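Local coordinates for cell wall binding protein cwp8 (Peptoclostridium difficile, PDB 5J6Q) that probably anchors itself in the clostridial cell wall through CWB2 modules and contributes to the S-layer, at residues A[127-132]-A[137-142]; A[17-22]-A[41-46]. All coordinates share one frame; numbering follows the deposited sequence.

Contact 1: residues A[127-132]-A[137-142]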
ATOM      1  N   THR A 127      31.192 -58.114  15.397  1.00 71.22           N
ATOM      2  CA  THR A 127      32.164 -58.798  14.533  1.00 64.80           C
ATOM      3  C   THR A 127      31.448 -59.828  13.695  1.00 64.80           C
ATOM      4  O   THR A 127      30.558 -60.512  14.191  1.00 68.02           O
ATOM      5  CB  THR A 127      33.268 -59.525  15.318  1.00 62.93           C
ATOM      6  OG1 THR A 127      32.665 -60.458  16.234  1.00 63.93           O
ATOM      7  CG2 THR A 127      34.144 -58.558  16.094  1.00 59.33           C
ATOM      8  N   VAL A 128      31.833 -59.939  12.430  1.00 69.36           N
ATOM      9  CA  VAL A 128      31.306 -60.889  11.456  1.00 73.89           C
ATOM     10  C   VAL A 128      32.510 -61.483  10.698  1.00 80.31           C
ATOM     11  O   VAL A 128      33.417 -60.749  10.282  1.00 84.29           O
ATOM     12  CB  VAL A 128      30.338 -60.211  10.457  1.00 75.04           C
ATOM     13  CG1 VAL A 128      29.780 -61.240   9.471  1.00 72.13           C
ATOM     14  CG2 VAL A 128      29.207 -59.517  11.197  1.00 74.37           C
ATOM     15  N   GLU A 129      32.516 -62.785  10.535  1.00 83.64           N
ATOM     16  CA  GLU A 129      33.576 -63.500   9.859  1.00 90.79           C
ATOM     17  C   GLU A 129      33.188 -63.702   8.415  1.00 95.45           C
ATOM     18  O   GLU A 129      32.048 -64.086   8.147  1.00 96.68           O
ATOM     19  CB  GLU A 129      33.800 -64.858  10.539  1.00 92.58           C
ATOM     20  CG  GLU A 129      34.879 -65.698   9.882  1.00 93.10           C
ATOM     21  CD  GLU A 129      34.788 -67.153  10.299  1.00 92.28           C
ATOM     22  OE1 GLU A 129      33.793 -67.809   9.940  1.00 87.99           O
ATOM     23  OE2 GLU A 129      35.704 -67.626  10.995  1.00 94.16           O
ATOM     24  N   VAL A 130      34.113 -63.441   7.487  1.00102.14           N
ATOM     25  CA  VAL A 130      33.811 -63.616   6.066  1.00111.73           C
ATOM     26  C   VAL A 130      34.863 -64.518   5.427  1.00116.57           C
ATOM     27  O   VAL A 130      36.056 -64.305   5.614  1.00117.10           O
ATOM     28  CB  VAL A 130      33.740 -62.247   5.341  1.00114.85           C
ATOM     29  CG1 VAL A 130      33.305 -62.439   3.891  1.00115.07           C
ATOM     30  CG2 VAL A 130      32.771 -61.314   6.058  1.00115.09           C
ATOM     31  N   LYS A 131      34.413 -65.519   4.671  1.00121.13           N
ATOM     32  CA  LYS A 131      35.272 -66.492   4.008  1.00130.91           C
ATOM     33  C   LYS A 131      34.532 -67.048   2.801  1.00138.13           C
ATOM     34  O   LYS A 131      33.443 -66.565   2.493  1.00141.78           O
ATOM     35  CB  LYS A 131      35.617 -67.632   4.983  1.00133.59           C
ATOM     36  CG  LYS A 131      34.397 -68.458   5.385  1.00132.72           C
ATOM     37  CD  LYS A 131      34.699 -69.343   6.587  1.00131.69           C
ATOM     38  CE  LYS A 131      33.439 -69.932   7.174  1.00130.25           C
ATOM     39  NZ  LYS A 131      32.726 -70.782   6.191  1.00128.51           N
ATOM     40  N   ARG A 132      35.095 -68.050   2.112  1.00144.77           N
ATOM     41  CA  ARG A 132      34.389 -68.610   0.964  1.00152.43           C
ATOM     42  C   ARG A 132      33.549 -69.826   1.365  1.00156.92           C
ATOM     43  O   ARG A 132      33.838 -70.470   2.370  1.00159.30           O
ATOM     44  CB  ARG A 132      35.387 -68.997  -0.126  1.00156.14           C
ATOM     45  CG  ARG A 132      34.707 -69.382  -1.430  1.00160.10           C
ATOM     46  CD  ARG A 132      35.567 -69.018  -2.623  1.00165.04           C
ATOM     47  NE  ARG A 132      36.975 -69.314  -2.374  1.00170.90           N
ATOM     48  CZ  ARG A 132      37.859 -69.531  -3.337  1.00176.10           C
ATOM     49  NH1 ARG A 132      37.486 -69.483  -4.608  1.00179.58           N
ATOM     50  NH2 ARG A 132      39.121 -69.801  -3.040  1.00179.48           N
ATOM     51  N   ALA A 137      38.217 -70.647   3.051  1.00175.25           N
ATOM     52  CA  ALA A 137      39.505 -70.004   3.284  1.00171.90           C
ATOM     53  C   ALA A 137      39.420 -68.502   3.047  1.00169.26           C
ATOM     54  O   ALA A 137      38.359 -67.997   2.681  1.00168.23           O
ATOM     55  CB  ALA A 137      40.551 -70.608   2.361  1.00170.93           C
ATOM     56  N   ASN A 138      40.542 -67.791   3.252  1.00166.34           N
ATOM     57  CA  ASN A 138      40.625 -66.343   3.072  1.00160.54           C
ATOM     58  C   ASN A 138      39.596 -65.720   3.991  1.00155.57           C
ATOM     59  O   ASN A 138      38.625 -65.105   3.560  1.00154.23           O
ATOM     60  CB  ASN A 138      40.391 -65.988   1.602  1.00159.62           C
ATOM     61  CG  ASN A 138      41.250 -66.826   0.682  1.00161.97           C
ATOM     62  OD1 ASN A 138      40.782 -67.263  -0.374  1.00162.92           O
ATOM     63  ND2 ASN A 138      42.518 -67.112   1.016  1.00164.07           N
ATOM     64  N   VAL A 139      39.839 -65.903   5.287  1.00149.07           N
ATOM     65  CA  VAL A 139      38.955 -65.463   6.357  1.00139.93           C
ATOM     66  C   VAL A 139      39.328 -64.113   6.937  1.00133.26           C
ATOM     67  O   VAL A 139      40.483 -63.884   7.292  1.00130.72           O
ATOM     68  CB  VAL A 139      38.982 -66.533   7.473  1.00137.34           C
ATOM     69  CG1 VAL A 139      37.978 -66.184   8.561  1.00137.42           C
ATOM     70  CG2 VAL A 139      38.685 -67.912   6.901  1.00137.42           C
ATOM     71  N   ILE A 140      38.341 -63.223   7.040  1.00126.30           N
ATOM     72  CA  ILE A 140      38.551 -61.913   7.618  1.00117.52           C
ATOM     73  C   ILE A 140      37.473 -61.651   8.662  1.00107.73           C
ATOM     74  O   ILE A 140      36.365 -62.179   8.570  1.00 99.07           O
ATOM     75  CB  ILE A 140      38.517 -60.808   6.527  1.00116.17           C
ATOM     76  CG1 ILE A 140      37.125 -60.741   5.871  1.00117.00           C
ATOM     77  CG2 ILE A 140      39.587 -61.074   5.473  1.00117.92           C
ATOM     78  CD1 ILE A 140      36.953 -59.523   4.972  1.00116.45           C
ATOM     79  N   THR A 141      37.803 -60.868   9.671  1.00 98.68           N
ATOM     80  CA  THR A 141      36.824 -60.483  10.655  1.00 94.40           C
ATOM     81  C   THR A 141      36.606 -58.963  10.563  1.00 90.41           C
ATOM     82  O   THR A 141      37.502 -58.170  10.855  1.00 87.85           O
ATOM     83  CB  THR A 141      37.263 -60.929  12.059  1.00 94.45           C
ATOM     84  OG1 THR A 141      36.302 -60.436  12.992  1.00 94.30           O
ATOM     85  CG2 THR A 141      38.651 -60.424  12.430  1.00 95.12           C
ATOM     86  N   LEU A 142      35.425 -58.572  10.123  1.00 85.53           N
ATOM     87  CA  LEU A 142      35.062 -57.177  10.059  1.00 84.81           C
ATOM     88  C   LEU A 142      34.407 -56.726  11.367  1.00 83.16           C
ATOM     89  O   LEU A 142      33.625 -57.472  11.958  1.00 82.90           O
ATOM     90  CB  LEU A 142      34.094 -56.976   8.874  1.00 84.58           C
ATOM     91  CG  LEU A 142      34.715 -57.336   7.527  1.00 80.90           C
ATOM     92  CD1 LEU A 142      33.776 -56.987   6.391  1.00 76.03           C
ATOM     93  CD2 LEU A 142      36.027 -56.583   7.399  1.00 80.19           C
TER

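Contact 2: residues A[17-22]-A[41-46]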
ATOM      1  N   GLU A  17      30.032 -12.529  -9.141  1.00 63.67           N
ATOM      2  CA  GLU A  17      31.346 -12.870  -8.538  1.00 68.33           C
ATOM      3  C   GLU A  17      31.147 -14.043  -7.620  1.00 67.77           C
ATOM      4  O   GLU A  17      32.060 -14.800  -7.315  1.00 69.16           O
ATOM      5  CB  GLU A  17      31.915 -11.675  -7.766  1.00 72.95           C
ATOM      6  CG  GLU A  17      33.208 -11.162  -8.383  1.00 79.89           C
ATOM      7  CD  GLU A  17      34.385 -12.094  -8.134  1.00 88.13           C
ATOM      8  OE1 GLU A  17      34.748 -12.286  -6.941  1.00 87.84           O
ATOM      9  OE2 GLU A  17      34.950 -12.637  -9.132  1.00 91.23           O
ATOM     10  N   GLU A  18      29.929 -14.192  -7.171  1.00 65.21           N
ATOM     11  CA  GLU A  18      29.559 -15.323  -6.354  1.00 62.03           C
ATOM     12  C   GLU A  18      29.732 -16.550  -7.293  1.00 58.61           C
ATOM     13  O   GLU A  18      30.325 -17.581  -6.938  1.00 53.47           O
ATOM     14  CB  GLU A  18      28.098 -15.134  -5.890  1.00 70.86           C
ATOM     15  CG  GLU A  18      27.972 -14.325  -4.598  1.00 81.92           C
ATOM     16  CD  GLU A  18      26.540 -14.221  -4.073  1.00 90.46           C
ATOM     17  OE1 GLU A  18      25.614 -14.811  -4.668  1.00 91.48           O
ATOM     18  OE2 GLU A  18      26.349 -13.532  -3.051  1.00 95.58           O
ATOM     19  N   VAL A  19      29.249 -16.401  -8.545  1.00 53.68           N
ATOM     20  CA  VAL A  19      29.347 -17.515  -9.481  1.00 48.65           C
ATOM     21  C   VAL A  19      30.825 -17.679  -9.959  1.00 37.23           C
ATOM     22  O   VAL A  19      31.295 -18.794 -10.079  1.00 35.51           O
ATOM     23  CB  VAL A  19      28.373 -17.199 -10.652  1.00 43.69           C
ATOM     24  CG1 VAL A  19      28.592 -18.202 -11.741  1.00 41.71           C
ATOM     25  CG2 VAL A  19      26.906 -17.226 -10.173  1.00 46.22           C
ATOM     26  N   ARG A  20      31.513 -16.557 -10.263  1.00 38.39           N
ATOM     27  CA  ARG A  20      32.916 -16.609 -10.705  1.00 43.87           C
ATOM     28  C   ARG A  20      33.734 -17.447  -9.693  1.00 46.04           C
ATOM     29  O   ARG A  20      34.421 -18.392 -10.054  1.00 48.83           O
ATOM     30  CB  ARG A  20      33.500 -15.153 -10.880  1.00 46.97           C
ATOM     31  CG  ARG A  20      34.837 -15.210 -11.575  1.00 45.59           C
ATOM     32  CD  ARG A  20      35.434 -13.890 -12.028  1.00 61.89           C
ATOM     33  NE  ARG A  20      34.473 -12.801 -12.201  1.00 65.35           N
ATOM     34  CZ  ARG A  20      34.027 -12.392 -13.384  1.00 52.83           C
ATOM     35  NH1 ARG A  20      34.437 -12.982 -14.500  1.00 50.62           N
ATOM     36  NH2 ARG A  20      33.164 -11.395 -13.459  1.00 56.99           N
ATOM     37  N   LYS A  21      33.601 -17.153  -8.430  1.00 50.74           N
ATOM     38  CA  LYS A  21      34.338 -17.896  -7.414  1.00 55.81           C
ATOM     39  C   LYS A  21      33.929 -19.337  -7.340  1.00 59.31           C
ATOM     40  O   LYS A  21      34.800 -20.216  -7.268  1.00 58.44           O
ATOM     41  CB  LYS A  21      34.126 -17.231  -6.043  1.00 60.35           C
ATOM     42  CG  LYS A  21      34.983 -15.983  -5.865  1.00 71.33           C
ATOM     43  CD  LYS A  21      34.871 -15.436  -4.431  1.00 85.19           C
ATOM     44  CE  LYS A  21      35.297 -13.980  -4.350  1.00 93.52           C
ATOM     45  NZ  LYS A  21      34.849 -13.326  -3.086  1.00 96.42           N
ATOM     46  N   ALA A  22      32.592 -19.619  -7.385  1.00 58.70           N
ATOM     47  CA  ALA A  22      32.113 -21.006  -7.256  1.00 54.50           C
ATOM     48  C   ALA A  22      32.614 -21.841  -8.464  1.00 50.30           C
ATOM     49  O   ALA A  22      32.917 -23.051  -8.331  1.00 46.01           O
ATOM     50  CB  ALA A  22      30.561 -21.028  -7.183  1.00 52.37           C
ATOM     51  N   TYR A  41      30.621 -27.333  -8.583  1.00 43.41           N
ATOM     52  CA  TYR A  41      29.267 -26.801  -8.665  1.00 43.57           C
ATOM     53  C   TYR A  41      28.792 -26.973 -10.067  1.00 47.08           C
ATOM     54  O   TYR A  41      29.553 -26.750 -11.028  1.00 47.94           O
ATOM     55  CB  TYR A  41      29.177 -25.338  -8.235  1.00 43.22           C
ATOM     56  CG  TYR A  41      29.498 -25.229  -6.763  1.00 51.19           C
ATOM     57  CD1 TYR A  41      30.690 -24.669  -6.336  1.00 54.42           C
ATOM     58  CD2 TYR A  41      28.616 -25.722  -5.803  1.00 54.96           C
ATOM     59  CE1 TYR A  41      31.009 -24.595  -4.976  1.00 63.25           C
ATOM     60  CE2 TYR A  41      28.919 -25.659  -4.443  1.00 67.77           C
ATOM     61  CZ  TYR A  41      30.118 -25.098  -4.039  1.00 72.10           C
ATOM     62  OH  TYR A  41      30.409 -25.046  -2.695  1.00 70.03           O
ATOM     63  N   ASP A  42      27.532 -27.433 -10.190  1.00 45.58           N
ATOM     64  CA  ASP A  42      26.905 -27.618 -11.461  1.00 40.42           C
ATOM     65  C   ASP A  42      26.096 -26.291 -11.627  1.00 42.36           C
ATOM     66  O   ASP A  42      25.126 -26.005 -10.896  1.00 40.87           O
ATOM     67  CB  ASP A  42      26.024 -28.907 -11.430  1.00 45.55           C
ATOM     68  CG  ASP A  42      25.211 -29.018 -12.693  1.00 52.79           C
ATOM     69  OD1 ASP A  42      25.410 -28.194 -13.571  1.00 59.59           O
ATOM     70  OD2 ASP A  42      24.345 -29.950 -12.796  1.00 51.80           O
ATOM     71  N   ILE A  43      26.520 -25.457 -12.561  1.00 35.63           N
ATOM     72  CA  ILE A  43      25.866 -24.189 -12.676  1.00 34.87           C
ATOM     73  C   ILE A  43      25.277 -23.925 -14.080  1.00 35.33           C
ATOM     74  O   ILE A  43      25.953 -24.100 -15.070  1.00 33.74           O
ATOM     75  CB  ILE A  43      26.835 -23.121 -12.383  1.00 35.74           C
ATOM     76  CG1 ILE A  43      27.533 -23.414 -11.000  1.00 31.14           C
ATOM     77  CG2 ILE A  43      26.155 -21.797 -12.445  1.00 30.25           C
ATOM     78  CD1 ILE A  43      28.238 -22.154 -10.432  1.00 37.42           C
ATOM     79  N   LYS A  44      24.030 -23.471 -14.115  1.00 34.19           N
ATOM     80  CA  LYS A  44      23.374 -23.254 -15.382  1.00 35.00           C
ATOM     81  C   LYS A  44      22.620 -21.999 -15.401  1.00 36.23           C
ATOM     82  O   LYS A  44      22.272 -21.435 -14.379  1.00 36.79           O
ATOM     83  CB  LYS A  44      22.388 -24.417 -15.628  1.00 33.06           C
ATOM     84  CG  LYS A  44      23.074 -25.701 -15.838  1.00 32.96           C
ATOM     85  CD  LYS A  44      22.242 -26.810 -15.284  1.00 49.04           C
ATOM     86  CE  LYS A  44      22.105 -27.928 -16.240  1.00 60.67           C
ATOM     87  NZ  LYS A  44      22.818 -29.077 -15.711  1.00 58.50           N
ATOM     88  N   VAL A  45      22.352 -21.548 -16.637  1.00 34.65           N
ATOM     89  CA  VAL A  45      21.594 -20.361 -16.931  1.00 33.13           C
ATOM     90  C   VAL A  45      20.402 -20.858 -17.854  1.00 40.29           C
ATOM     91  O   VAL A  45      20.701 -21.156 -18.982  1.00 36.56           O
ATOM     92  CB  VAL A  45      22.523 -19.390 -17.680  1.00 40.05           C
ATOM     93  CG1 VAL A  45      21.693 -18.197 -18.179  1.00 42.35           C
ATOM     94  CG2 VAL A  45      23.655 -18.906 -16.707  1.00 38.63           C
ATOM     95  N   ASP A  46      19.109 -20.916 -17.372  1.00 42.36           N
ATOM     96  CA  ASP A  46      17.938 -21.459 -18.147  1.00 35.11           C
ATOM     97  C   ASP A  46      18.357 -22.786 -18.620  1.00 31.23           C
ATOM     98  O   ASP A  46      18.406 -23.010 -19.810  1.00 32.57           O
ATOM     99  CB  ASP A  46      17.604 -20.537 -19.336  1.00 32.97           C
ATOM    100  CG  ASP A  46      16.903 -19.264 -18.890  1.00 38.26           C
ATOM    101  OD1 ASP A  46      16.390 -19.242 -17.752  1.00 40.92           O
ATOM    102  OD2 ASP A  46      16.874 -18.273 -19.689  1.00 37.99           O
TER

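Contact 1: residues A[127-132]-A[137-142]
V130 meets I140 in an antiparallel hydrogen-bonded pair. V130 N donates to I140 O over 2.8 Å with an N-H...O angle of 162°, and I140 N returns the bond to V130 O at 2.9 Å, lying in the plane of that carbonyl. On the same face of the sheet V130 CB rests against I140 CG1 at 3.7 Å: a chi1 of 64° holds CG1 between the I140 backbone N and carbonyl carbon. L142, two residues on, is reached more loosely, its CD1 lying 4.5 Å from V130 CG2. Its backbone is paired with V128 in both directions, L142 N to V128 O measuring 3.0 Å. V128 and L142 both touch I99, so their end of this face packs against helix 96-111, while V130 also meets A120 of strand 118-124.

V139, just before strand 140-143, lies beside E129 and K131. Its chi1 of -175° puts CG1 opposite the backbone N, on the E129 side, 3.4 Å from E129 CG, the two side chains crossing at a slant; V139 CG2 sits 3.6 Å from K131 CB. The valine nevertheless stays exposed. Near the turn, R132 N reaches A137 O by a weak bond of 3.3 Å. The chemistry is consistent with four sound main-chain bonds setting the register of the hairpin and side chains adding apolar contact.

Contact 2: residues A[17-22]-A[41-46]
A22 is brought to Y41 on a helical turn fixed by the backbone bond from K21 N to E17 O, at 3.0 Å, and by its neighbour from A22 N to E18 O. The carbonyl of A22 then approaches the tyrosine at the ring edge, in the plane of the ring: A22 O is 3.4 Å from Y41 CD1. The same ring carbon lies 3.7 Å from A22 CB, so one atom of the tyrosine touches both the main chain and the methyl of the alanine. A chi1 of -66°, which sets CG beside the backbone N and opposite the carbonyl carbon, directs the ring to this spot.

I43 supplies the second foothold. Its terminal CD1 lies 4.1 Å from A22 CB and 4.2 Å from V19 CG1, touching two residues about one helical turn apart. L50 touches both V19 and I43, and L56 of helix 53-61 also touches V19. No hydrogen bond crosses between the segments; the contact is mostly apolar, apart from the A22 carbonyl at the ring edge.

Charges sit away from it. On the helix, E17 OE2 lies in plane at the edge of the R20 guanidinium, in a salt bridge whose hydrogen bond from R20 NE is weak; on the strand, K44 and D42 form another, again with weak hydrogen bonds. The segment axes approach to 10.1 Å at 139°, a spacing that suits a helix lying on a sheet. Strands 5-8 and 41-45 run in the same direction with two strands between them, and the connection through helix 13-24 is a beta-alpha-beta crossover that skips those two, within an alpha/beta layered domain.

How the contacts relate
From the N terminus the chain runs through strand 5-8 into helix 13-24, and contact 2 closes the first loop when strand 41-45 packs against that helix, 18 residues intervening between its segments. The chain then passes helix 53-61 and strand 68-75 before reaching the region of helix 96-111. Contact 1 closes a much shorter loop there, with four residues between 127-132 and 137-142. The two are in series, neither nested nor crossed. The centres of contact 1 and contact 2 are about 48 Å apart. The nearest atoms of contact 1 and contact 2 are about 33 Å apart. Contact 2 joins a helix to a mixed sheet; contact 1 joins two strands of a separate antiparallel sheet.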